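Local coordinates for nucleoprotein (Sendai virus, PDB 6M7D), which coats the viral genomic RNA, one subunit per six nucleotides, forming the helical nucleocapsid that shields it from nucleases and serves as template for transcription and replication, at residues Val179-Ser184 against Ser221-Gln226; Gly187-Phe192 against Thr215-Gly220; Gln173-Leu178 against Ser231-Thr236; Gln31-Ser36 against Gln67-Gly72. All coordinates share one frame; numbering follows the deposited sequence.

How the contacts relate
Contacts 1, 2 and 3 form one cluster, their centres 9 to 13 Å apart, whereas the centre of contact 4 lies about 16 Å from that of contact 1. In chain order, contact 4 closes first; contact 2 then nests inside the loop closed by contact 1, and contact 1 inside that of contact 3. Helix 163-181 serves contacts 1 and 3, and helix 213-225 serves contacts 1 and 2. Helix 68-80, which contact 4 joins to the edge strand 33-40, also packs on helix 213-225. The mixed sheet is thereby linked through helices to the residues of contacts 1 and 2 that bind RNA.

Contact 1. Residues Val179-Ser184 against Ser221-Gln226; sequences VKAITS and SVMRSQ. With nucleotides of chain B.
A bend at chi3 of Arg224 (-102°) turns its NE back toward the carbonyl of Ala181, while Ile182 keeps CG1 beside its backbone N (chi1 -54°) and sends CD1 across to the backbone of Met223. This is a helix-end contact in the predominantly helical core of the nucleoprotein: the last turn of helix 163-181 and the loop after it, which face the RNA, lean on the C-terminal end of helix 213-225. Arg224 NE donates to Ala181 O at 3.1 Å, a bent bond with an N-H...O angle of 140°. The oxygen sits at the guanidinium edge, close to the plane of the group, and CA of Ser221 lies over one face, toward the rim. Ser185 OG donates to the same Ala181 O, so two donors hold this carbonyl.

Beside the polar link, the rest is van der Waals packing. Ile182 CD1 comes to 3.4 Å from Met223 O and 3.7 Å from Arg224 CA. Ala181 CB rests on Met223 SD at 3.8 Å; the extended methionine then runs on toward Met233 of helix 227-239.

Away from the protein contact, the same short segment grips the RNA of chain B. Lys180, an experimentally established RNA-binding residue, stretches out beyond CG and spans two consecutive phosphates: its NZ donates to OP1 of U4 at 2.9 Å and to OP2 of U5. One turn along, Ser184 N bonds back to Lys180 O, and Ser184 OG donates to OP1 of U4 at 3.1 Å.

Contact 2. Residues Gly187-Phe192 against Thr215-Gly220; sequences GLRKGF and TVEGIG
One face of the Phe192 ring is taken by a methyl of Val216: CG2 stands over the middle of the ring, 3.3 Å from its centroid and 13° off the normal, a CH-pi contact. Two other flat groups meet nearby, the Arg189 guanidinium and the Glu217 carboxylate, their planes 21° apart. Glu217 OE1 lies at the guanidinium edge near its plane and accepts from Arg189 NE at 3.1 Å as part of a salt bridge, although the modelled position of that oxygen is less certain than the rest. Arg189 NH2 passes alongside the glutamate stem, nearest to Glu217 CG. A bend at chi2 of Glu217 folds the carboxylate back to meet the arginine.

These pairs join the start of helix 188-202, preceded by Gly187 at the N-cap position, to helix 213-225. The short segments cross at 114° with 9.6 Å between their axes, and both helices belong to the largely helical body of the protein. Val216 is the wedge between them. While CG2 covers the ring, Val216 CG1 touches Phe192 CB at 3.6 Å and Leu188 CG at 3.8 Å. Leu188 slides past the valine in the opposite direction, and its CD2 reaches Gly220 CA at 3.8 Å, lying on bare backbone where the glycine has no side chain. Phe192 also packs on Gln173, Ile176 and Val177 of helix 163-181. On the side of helix 188-202 turned away from this interface, Lys190, established by experiment as an RNA-binding residue, sends NZ toward a phosphate in a long, weak ion pair.

Contact 3. Residues Gln173-Leu178 against Ser231-Thr236; sequences QVWIVL and SLMVET
Met233 leaves helix 227-239 pointing at helix 163-181, and its CB already lies 3.5 Å from Trp175 CH2. The result is a Met-aromatic contact in the buried helical core, between two helices whose short segments cross at -105° with axes 11.6 Å apart. CG passes on above the indole, with Trp175 CZ2 at 4.1 Å. SD stands at some distance above the six-membered ring, 4.9 Å from its centroid, and meets Leu178 CD2, as the leucine and methionine reach toward each other tip to tip. A bend at chi3 (85°) then lays CE over the indole: the methyl is 3.6 Å from the centroid of the five-membered ring and 15° off its normal, a CH-pi contact. CE also touches Leu178 CB and, more loosely, Val174 CG1.

Further packing on Trp175 comes from Leu79 of helix 68-80 and from Ile254 and Val257 of helix 249-261, so the indole joins several helices. Thr236 keeps its polar end out of this apolar contact: OG1 donates to Leu232 O, one turn back in its own helix, and is also hydrogen-bonded to Tyr89 OH. What it offers the indole edge is carbon, with Thr236 CB lying near the ring plane 3.8 Å from Trp175 CH2.

Contact 4. Residues Gln31-Ser36 against Gln67-Gly72; sequences QRSTVS and QHSQRG
The Gln70 amide clasps the backbone of Ser36 with two nearly straight hydrogen bonds. Ser36 N donates to Gln70 OE1 at 3.1 Å (N-H...O 165°), and Gln70 NE2 returns a bond to Ser36 O at 3.0 Å (171°). Both donors lie in the carbonyl plane of their acceptor, on a lone pair, so the amide is held flat and its rotation fixed. It pairs with N and O of one residue much as a neighbouring strand would.

Van der Waals contacts of carbon with oxygen flank this clasp. Val35 CG1 touches Gln70 OE1 at 3.8 Å, its CG2 lies 3.7 Å from Ser69 OG, and Ser33 CB comes to 3.9 Å from the same hydroxyl oxygen.

Positioning starts within Gln70 itself: CG stands anti to the backbone N and the chain bends at chi2, which turns the amide out from the helix to the strand. Ser33 and Val35, in turn, are hydrogen-bonded through their backbones to Lys100 and Val102 of strand 99-108. Strand 33-40 is an edge strand, within this chain, of a mixed sheet, parallel to 99-108, with the first turn of helix 68-80 at an angle of 40° to it; on its other flank, that helix sends His68 and Arg71 against helix 213-225.

Contact 1. Residues Val179-Ser184 against Ser221-Gln226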
# COMPACT_ATOMS: atom_id res chain seq x y z
N VAL A 179 -1.85 -3.63 -0.86
CA VAL A 179 -1.15 -2.84 -1.88
C VAL A 179 -2.12 -1.96 -2.68
O VAL A 179 -1.82 -0.80 -2.98
CB VAL A 179 -0.32 -3.74 -2.82
CG1 VAL A 179 0.28 -2.92 -3.94
CG2 VAL A 179 0.77 -4.42 -2.07
N LYS A 180 -3.30 -2.49 -3.01
CA LYS A 180 -4.26 -1.74 -3.81
C LYS A 180 -5.66 -1.70 -3.21
O LYS A 180 -6.57 -1.17 -3.84
CB LYS A 180 -4.34 -2.31 -5.23
CG LYS A 180 -3.37 -1.69 -6.19
CD LYS A 180 -3.66 -2.10 -7.60
CE LYS A 180 -2.78 -1.36 -8.57
NZ LYS A 180 -3.14 -1.70 -9.96
N ALA A 181 -5.86 -2.24 -2.01
CA ALA A 181 -7.20 -2.27 -1.44
C ALA A 181 -7.77 -0.87 -1.26
O ALA A 181 -8.96 -0.63 -1.50
CB ALA A 181 -7.18 -3.01 -0.10
N ILE A 182 -6.93 0.07 -0.85
CA ILE A 182 -7.37 1.41 -0.48
C ILE A 182 -7.43 2.34 -1.68
O ILE A 182 -8.43 3.02 -1.90
CB ILE A 182 -6.46 1.99 0.63
CG1 ILE A 182 -6.38 1.04 1.82
CG2 ILE A 182 -6.95 3.34 1.07
CD1 ILE A 182 -7.70 0.66 2.37
N THR A 183 -6.36 2.37 -2.47
CA THR A 183 -6.21 3.45 -3.44
C THR A 183 -6.71 3.05 -4.82
O THR A 183 -7.11 3.91 -5.61
CB THR A 183 -4.76 3.91 -3.50
OG1 THR A 183 -3.90 2.76 -3.61
CG2 THR A 183 -4.41 4.68 -2.24
N SER A 184 -6.68 1.76 -5.14
CA SER A 184 -7.25 1.27 -6.39
C SER A 184 -8.15 0.09 -6.06
O SER A 184 -7.77 -1.06 -6.22
CB SER A 184 -6.16 0.88 -7.38
OG SER A 184 -6.70 0.08 -8.41
N SER A 221 -12.15 -5.12 1.07
CA SER A 221 -13.28 -4.40 1.64
C SER A 221 -13.09 -4.17 3.13
O SER A 221 -13.34 -3.07 3.64
CB SER A 221 -14.57 -5.16 1.38
OG SER A 221 -14.93 -5.94 2.50
N VAL A 222 -12.62 -5.19 3.85
CA VAL A 222 -12.35 -5.02 5.27
C VAL A 222 -11.27 -3.97 5.49
O VAL A 222 -11.31 -3.21 6.46
CB VAL A 222 -11.98 -6.37 5.91
CG1 VAL A 222 -11.63 -6.19 7.35
CG2 VAL A 222 -13.13 -7.32 5.78
N MET A 223 -10.28 -3.92 4.60
CA MET A 223 -9.23 -2.92 4.72
C MET A 223 -9.75 -1.52 4.42
O MET A 223 -9.33 -0.55 5.05
CB MET A 223 -8.07 -3.25 3.80
CG MET A 223 -7.24 -4.40 4.27
SD MET A 223 -6.04 -4.87 3.03
CE MET A 223 -5.01 -5.93 4.02
N ARG A 224 -10.63 -1.41 3.44
CA ARG A 224 -11.23 -0.11 3.12
C ARG A 224 -12.06 0.41 4.27
O ARG A 224 -12.10 1.62 4.52
CB ARG A 224 -12.08 -0.23 1.86
CG ARG A 224 -11.34 0.09 0.59
CD ARG A 224 -12.24 -0.11 -0.60
NE ARG A 224 -11.96 -1.36 -1.28
CZ ARG A 224 -12.84 -2.34 -1.43
NH1 ARG A 224 -14.07 -2.20 -0.94
NH2 ARG A 224 -12.51 -3.44 -2.07
N SER A 225 -12.74 -0.49 4.99
CA SER A 225 -13.61 -0.03 6.07
C SER A 225 -12.83 0.22 7.35
O SER A 225 -13.14 1.16 8.09
CB SER A 225 -14.72 -1.04 6.31
OG SER A 225 -14.22 -2.20 6.94
N GLN A 226 -11.81 -0.59 7.62
CA GLN A 226 -11.12 -0.58 8.90
C GLN A 226 -9.79 0.15 8.75
O GLN A 226 -8.80 -0.45 8.33
CB GLN A 226 -10.90 -2.00 9.41
CG GLN A 226 -12.18 -2.68 9.80
CD GLN A 226 -13.08 -1.79 10.62
OE1 GLN A 226 -12.73 -1.37 11.72
NE2 GLN A 226 -14.24 -1.47 10.07
P U B 4 -3.88 2.07 -10.27
OP1 U B 4 -4.56 0.80 -10.59
OP2 U B 4 -3.13 2.23 -9.01
O5' U B 4 -2.87 2.42 -11.43
C5' U B 4 -3.23 2.24 -12.78
C4' U B 4 -2.04 2.37 -13.69
O4' U B 4 -1.43 3.67 -13.54
C3' U B 4 -0.88 1.44 -13.43
O3' U B 4 -1.11 0.11 -13.86
C2' U B 4 0.23 2.13 -14.19
O2' U B 4 0.04 1.94 -15.58
C1' U B 4 -0.07 3.59 -13.88
N1 U B 4 0.76 4.14 -12.78
C2 U B 4 2.10 4.40 -13.01
O2 U B 4 2.68 4.18 -14.05
N3 U B 4 2.79 4.92 -11.96
C4 U B 4 2.29 5.22 -10.73
O4 U B 4 3.05 5.69 -9.90
C5 U B 4 0.91 4.93 -10.56
C6 U B 4 0.20 4.42 -11.56
P U B 2 -6.15 12.67 -5.23
OP1 U B 2 -4.71 12.89 -5.07
OP2 U B 2 -6.88 13.19 -6.40
O5' U B 2 -6.38 11.10 -5.23
C5' U B 2 -5.78 10.26 -4.26
C4' U B 2 -6.20 8.84 -4.48
O4' U B 2 -7.64 8.75 -4.42
C3' U B 2 -5.85 8.28 -5.83
O3' U B 2 -4.52 7.81 -5.88
C2' U B 2 -6.89 7.18 -6.03
O2' U B 2 -6.50 6.00 -5.34
C1' U B 2 -8.09 7.75 -5.30
N1 U B 2 -9.13 8.32 -6.17
C2 U B 2 -10.04 7.48 -6.76
O2 U B 2 -9.99 6.27 -6.65
N3 U B 2 -11.01 8.08 -7.50
C4 U B 2 -11.17 9.43 -7.68
O4 U B 2 -12.09 9.84 -8.38
C5 U B 2 -10.20 10.24 -7.02
C6 U B 2 -9.25 9.68 -6.30
P U B 5 -0.70 -1.12 -12.92
OP1 U B 5 -1.42 -2.31 -13.42
OP2 U B 5 -0.84 -0.71 -11.52
O5' U B 5 0.86 -1.32 -13.16
C5' U B 5 1.43 -1.21 -14.45
C4' U B 5 2.86 -0.75 -14.38
O4' U B 5 2.93 0.59 -13.85
C3' U B 5 3.77 -1.53 -13.47
O3' U B 5 4.20 -2.75 -14.05
C2' U B 5 4.91 -0.56 -13.23
O2' U B 5 5.79 -0.54 -14.34
C1' U B 5 4.17 0.78 -13.21
N1 U B 5 3.95 1.33 -11.85
C2 U B 5 5.00 1.94 -11.21
O2 U B 5 6.12 2.02 -11.66
N3 U B 5 4.72 2.45 -9.98
C4 U B 5 3.51 2.42 -9.35
O4 U B 5 3.41 2.92 -8.24
C5 U B 5 2.47 1.78 -10.09
C6 U B 5 2.72 1.28 -11.29

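Contact 2. Residues Gly187-Phe192 against Thr215-Gly220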
# COMPACT_ATOMS: atom_id res chain seq x y z
N GLY A 187 -9.10 -2.03 -9.35
CA GLY A 187 -8.03 -2.85 -9.89
C GLY A 187 -7.35 -3.66 -8.81
O GLY A 187 -6.15 -3.93 -8.90
N LEU A 188 -8.11 -4.06 -7.80
CA LEU A 188 -7.54 -4.77 -6.66
C LEU A 188 -7.26 -6.23 -6.98
O LEU A 188 -6.24 -6.77 -6.55
CB LEU A 188 -8.46 -4.67 -5.45
CG LEU A 188 -8.21 -5.67 -4.32
CD1 LEU A 188 -6.86 -5.45 -3.69
CD2 LEU A 188 -9.30 -5.56 -3.28
N ARG A 189 -8.16 -6.90 -7.69
CA ARG A 189 -7.96 -8.32 -7.98
C ARG A 189 -6.83 -8.51 -8.99
O ARG A 189 -5.91 -9.32 -8.78
CB ARG A 189 -9.26 -8.92 -8.49
CG ARG A 189 -9.15 -10.33 -9.01
CD ARG A 189 -10.43 -10.72 -9.71
NE ARG A 189 -11.59 -10.52 -8.85
CZ ARG A 189 -12.42 -11.49 -8.49
NH1 ARG A 189 -12.23 -12.72 -8.92
NH2 ARG A 189 -13.45 -11.21 -7.70
N LYS A 190 -6.90 -7.79 -10.11
CA LYS A 190 -5.85 -7.84 -11.11
C LYS A 190 -4.51 -7.43 -10.51
O LYS A 190 -3.49 -8.09 -10.72
CB LYS A 190 -6.22 -6.93 -12.28
CG LYS A 190 -5.22 -6.91 -13.40
CD LYS A 190 -5.05 -5.51 -13.95
CE LYS A 190 -3.74 -5.37 -14.70
NZ LYS A 190 -2.57 -5.71 -13.83
N GLY A 191 -4.50 -6.33 -9.75
CA GLY A 191 -3.26 -5.87 -9.15
C GLY A 191 -2.75 -6.83 -8.09
O GLY A 191 -1.54 -6.98 -7.92
N PHE A 192 -3.66 -7.49 -7.39
CA PHE A 192 -3.25 -8.49 -6.41
C PHE A 192 -2.51 -9.63 -7.09
O PHE A 192 -1.46 -10.06 -6.62
CB PHE A 192 -4.45 -9.04 -5.64
CG PHE A 192 -4.10 -10.20 -4.75
CD1 PHE A 192 -4.16 -11.50 -5.21
CD2 PHE A 192 -3.69 -9.98 -3.46
CE1 PHE A 192 -3.82 -12.54 -4.40
CE2 PHE A 192 -3.35 -11.03 -2.64
CZ PHE A 192 -3.42 -12.31 -3.12
N THR A 215 -11.62 -13.96 -1.94
CA THR A 215 -10.88 -13.67 -0.72
C THR A 215 -10.19 -12.32 -0.81
O THR A 215 -10.19 -11.54 0.15
CB THR A 215 -9.86 -14.77 -0.45
OG1 THR A 215 -10.54 -16.01 -0.30
CG2 THR A 215 -9.06 -14.47 0.80
N VAL A 216 -9.57 -12.05 -1.96
CA VAL A 216 -8.85 -10.76 -2.17
C VAL A 216 -9.86 -9.61 -2.08
O VAL A 216 -9.55 -8.61 -1.41
CB VAL A 216 -8.12 -10.76 -3.53
CG1 VAL A 216 -7.56 -9.39 -3.87
CG2 VAL A 216 -7.02 -11.81 -3.58
N GLU A 217 -11.02 -9.77 -2.71
CA GLU A 217 -12.08 -8.72 -2.69
C GLU A 217 -12.58 -8.54 -1.26
O GLU A 217 -12.72 -7.38 -0.83
CB GLU A 217 -13.23 -9.12 -3.62
CG GLU A 217 -12.79 -9.34 -5.05
CD GLU A 217 -12.15 -8.13 -5.70
OE1 GLU A 217 -11.49 -8.30 -6.74
OE2 GLU A 217 -12.32 -7.02 -5.17
N GLY A 218 -12.82 -9.64 -0.54
CA GLY A 218 -13.32 -9.58 0.85
C GLY A 218 -12.32 -8.92 1.78
O GLY A 218 -12.75 -8.08 2.59
N ILE A 219 -11.04 -9.27 1.66
CA ILE A 219 -9.97 -8.68 2.51
C ILE A 219 -9.85 -7.18 2.20
O ILE A 219 -9.72 -6.39 3.16
CB ILE A 219 -8.63 -9.42 2.33
CG1 ILE A 219 -8.74 -10.89 2.74
CG2 ILE A 219 -7.51 -8.71 3.07
CD1 ILE A 219 -7.43 -11.63 2.70
N GLY A 220 -9.93 -6.81 0.92
CA GLY A 220 -9.81 -5.43 0.51
C GLY A 220 -10.94 -4.57 1.03
O GLY A 220 -10.74 -3.41 1.39

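Contact 3. Residues Gln173-Leu178 against Ser231-Thr236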
# COMPACT_ATOMS: atom_id res chain seq x y z
N GLN A 173 0.04 -12.49 1.48
CA GLN A 173 -1.05 -12.22 0.56
C GLN A 173 -2.01 -11.18 1.12
O GLN A 173 -2.57 -10.38 0.36
CB GLN A 173 -1.78 -13.51 0.23
CG GLN A 173 -0.98 -14.42 -0.63
CD GLN A 173 -1.77 -15.61 -1.05
OE1 GLN A 173 -2.37 -15.62 -2.11
NE2 GLN A 173 -1.79 -16.62 -0.21
N VAL A 174 -2.23 -11.18 2.43
CA VAL A 174 -3.02 -10.11 3.03
C VAL A 174 -2.38 -8.75 2.77
O VAL A 174 -3.04 -7.77 2.41
CB VAL A 174 -3.22 -10.37 4.54
CG1 VAL A 174 -3.95 -9.22 5.19
CG2 VAL A 174 -3.97 -11.67 4.74
N TRP A 175 -1.06 -8.68 2.91
CA TRP A 175 -0.36 -7.43 2.63
C TRP A 175 -0.45 -7.06 1.15
O TRP A 175 -0.59 -5.88 0.79
CB TRP A 175 1.09 -7.56 3.08
CG TRP A 175 1.25 -7.52 4.55
CD1 TRP A 175 1.04 -8.53 5.42
CD2 TRP A 175 1.65 -6.40 5.33
NE1 TRP A 175 1.28 -8.12 6.70
CE2 TRP A 175 1.66 -6.81 6.67
CE3 TRP A 175 2.00 -5.08 5.03
CZ2 TRP A 175 2.01 -5.96 7.70
CZ3 TRP A 175 2.34 -4.25 6.05
CH2 TRP A 175 2.35 -4.69 7.37
N ILE A 176 -0.35 -8.05 0.27
CA ILE A 176 -0.49 -7.79 -1.16
C ILE A 176 -1.87 -7.23 -1.46
O ILE A 176 -2.02 -6.37 -2.34
CB ILE A 176 -0.21 -9.07 -1.97
CG1 ILE A 176 1.24 -9.48 -1.85
CG2 ILE A 176 -0.51 -8.85 -3.43
CD1 ILE A 176 1.52 -10.85 -2.36
N VAL A 177 -2.88 -7.69 -0.74
CA VAL A 177 -4.20 -7.07 -0.85
C VAL A 177 -4.10 -5.60 -0.48
O VAL A 177 -4.58 -4.73 -1.22
CB VAL A 177 -5.23 -7.80 0.01
CG1 VAL A 177 -6.51 -7.00 0.05
CG2 VAL A 177 -5.49 -9.18 -0.52
N LEU A 178 -3.47 -5.29 0.65
CA LEU A 178 -3.34 -3.89 1.06
C LEU A 178 -2.68 -3.03 -0.01
O LEU A 178 -2.93 -1.82 -0.06
CB LEU A 178 -2.54 -3.78 2.36
CG LEU A 178 -2.41 -2.34 2.88
CD1 LEU A 178 -3.77 -1.80 3.25
CD2 LEU A 178 -1.45 -2.21 4.04
N SER A 231 -3.76 1.01 9.72
CA SER A 231 -2.80 1.66 10.60
C SER A 231 -1.85 0.66 11.23
O SER A 231 -0.66 0.92 11.35
CB SER A 231 -3.53 2.44 11.69
OG SER A 231 -4.26 1.57 12.52
N LEU A 232 -2.37 -0.50 11.64
CA LEU A 232 -1.52 -1.53 12.22
C LEU A 232 -0.51 -2.04 11.20
O LEU A 232 0.65 -2.27 11.52
CB LEU A 232 -2.37 -2.68 12.74
CG LEU A 232 -1.62 -3.99 12.97
CD1 LEU A 232 -0.96 -3.99 14.31
CD2 LEU A 232 -2.55 -5.16 12.84
N MET A 233 -0.94 -2.20 9.95
CA MET A 233 -0.02 -2.67 8.92
C MET A 233 1.03 -1.61 8.59
O MET A 233 2.21 -1.92 8.44
CB MET A 233 -0.80 -3.09 7.69
CG MET A 233 -1.74 -4.24 7.96
SD MET A 233 -2.84 -4.62 6.59
CE MET A 233 -1.79 -5.68 5.62
N VAL A 234 0.58 -0.36 8.45
CA VAL A 234 1.51 0.76 8.15
C VAL A 234 2.48 0.89 9.33
O VAL A 234 3.68 1.08 9.09
CB VAL A 234 0.74 2.08 7.91
CG1 VAL A 234 1.65 3.29 8.02
CG2 VAL A 234 0.03 2.06 6.57
N GLU A 235 1.96 0.74 10.56
CA GLU A 235 2.79 0.83 11.79
C GLU A 235 3.83 -0.29 11.79
O GLU A 235 4.99 -0.01 12.13
CB GLU A 235 1.90 0.73 13.03
CG GLU A 235 2.62 1.04 14.32
CD GLU A 235 3.22 2.43 14.38
OE1 GLU A 235 3.06 3.19 13.40
OE2 GLU A 235 3.84 2.76 15.41
N THR A 236 3.43 -1.50 11.39
CA THR A 236 4.36 -2.66 11.35
C THR A 236 5.49 -2.36 10.36
O THR A 236 6.66 -2.62 10.69
CB THR A 236 3.63 -3.92 10.88
OG1 THR A 236 2.50 -4.14 11.73
CG2 THR A 236 4.51 -5.15 10.86

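Contact 4. Residues Gln31-Ser36 against Gln67-Gly72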
# COMPACT_ATOMS: atom_id res chain seq x y z
N GLN A 31 -15.34 7.88 19.55
CA GLN A 31 -16.02 6.59 19.55
C GLN A 31 -15.13 5.52 18.93
O GLN A 31 -14.49 5.75 17.90
CB GLN A 31 -17.34 6.69 18.80
CG GLN A 31 -18.29 7.71 19.39
CD GLN A 31 -18.55 7.47 20.86
OE1 GLN A 31 -18.77 6.33 21.29
NE2 GLN A 31 -18.52 8.53 21.65
N ARG A 32 -15.10 4.36 19.56
CA ARG A 32 -14.27 3.26 19.10
C ARG A 32 -15.00 1.95 19.30
O ARG A 32 -15.64 1.73 20.33
CB ARG A 32 -12.92 3.22 19.82
CG ARG A 32 -13.03 3.26 21.32
CD ARG A 32 -11.79 2.71 21.97
NE ARG A 32 -10.57 3.25 21.39
CZ ARG A 32 -9.37 3.11 21.93
NH1 ARG A 32 -9.22 2.46 23.07
NH2 ARG A 32 -8.31 3.64 21.33
N SER A 33 -14.92 1.08 18.30
CA SER A 33 -15.46 -0.26 18.43
C SER A 33 -14.51 -1.12 19.25
O SER A 33 -13.30 -0.91 19.27
CB SER A 33 -15.69 -0.89 17.06
OG SER A 33 -16.82 -0.33 16.41
N THR A 34 -15.08 -2.10 19.94
CA THR A 34 -14.31 -3.07 20.70
C THR A 34 -14.19 -4.33 19.84
O THR A 34 -15.19 -4.91 19.43
CB THR A 34 -14.94 -3.35 22.06
OG1 THR A 34 -14.20 -4.37 22.73
CG2 THR A 34 -16.41 -3.76 21.92
N VAL A 35 -12.95 -4.72 19.54
CA VAL A 35 -12.68 -5.79 18.60
C VAL A 35 -11.98 -6.93 19.33
O VAL A 35 -11.03 -6.71 20.08
CB VAL A 35 -11.83 -5.30 17.41
CG1 VAL A 35 -11.78 -6.34 16.36
CG2 VAL A 35 -12.41 -4.02 16.85
N SER A 36 -12.47 -8.15 19.10
CA SER A 36 -11.87 -9.34 19.68
C SER A 36 -10.74 -9.81 18.78
O SER A 36 -10.95 -10.10 17.60
CB SER A 36 -12.91 -10.44 19.85
OG SER A 36 -14.08 -9.95 20.46
N GLN A 67 -19.42 -8.26 11.51
CA GLN A 67 -19.19 -6.79 11.49
C GLN A 67 -17.80 -6.51 10.91
O GLN A 67 -16.87 -7.27 11.25
CB GLN A 67 -19.30 -6.22 12.90
CG GLN A 67 -20.68 -6.38 13.52
CD GLN A 67 -20.71 -5.96 14.97
OE1 GLN A 67 -19.69 -5.99 15.66
NE2 GLN A 67 -21.88 -5.58 15.44
N HIS A 68 -17.65 -5.42 10.16
CA HIS A 68 -16.35 -5.09 9.51
C HIS A 68 -15.26 -4.94 10.57
O HIS A 68 -14.13 -5.39 10.31
CB HIS A 68 -16.49 -3.86 8.61
CG HIS A 68 -16.94 -4.20 7.23
ND1 HIS A 68 -16.06 -4.30 6.17
CD2 HIS A 68 -18.17 -4.47 6.73
CE1 HIS A 68 -16.73 -4.61 5.07
NE2 HIS A 68 -18.02 -4.72 5.39
N SER A 69 -15.57 -4.32 11.72
CA SER A 69 -14.56 -4.21 12.76
C SER A 69 -14.12 -5.59 13.25
O SER A 69 -12.94 -5.81 13.50
CB SER A 69 -15.10 -3.38 13.92
OG SER A 69 -15.63 -4.21 14.94
N GLN A 70 -15.06 -6.53 13.35
CA GLN A 70 -14.70 -7.87 13.81
C GLN A 70 -13.90 -8.61 12.75
O GLN A 70 -12.96 -9.35 13.06
CB GLN A 70 -15.94 -8.65 14.19
CG GLN A 70 -15.63 -9.85 15.07
CD GLN A 70 -14.49 -9.57 16.04
OE1 GLN A 70 -14.63 -8.76 16.96
NE2 GLN A 70 -13.36 -10.24 15.83
N ARG A 71 -14.25 -8.42 11.47
CA ARG A 71 -13.45 -9.00 10.40
C ARG A 71 -12.05 -8.40 10.38
O ARG A 71 -11.06 -9.11 10.14
CB ARG A 71 -14.16 -8.79 9.07
CG ARG A 71 -15.55 -9.36 9.04
CD ARG A 71 -16.33 -8.81 7.88
NE ARG A 71 -15.70 -9.11 6.60
CZ ARG A 71 -16.21 -8.79 5.42
NH1 ARG A 71 -17.37 -8.15 5.36
NH2 ARG A 71 -15.57 -9.10 4.31
N GLY A 72 -11.95 -7.10 10.64
CA GLY A 72 -10.64 -6.49 10.78
C GLY A 72 -9.87 -7.05 11.96
O GLY A 72 -8.64 -7.15 11.91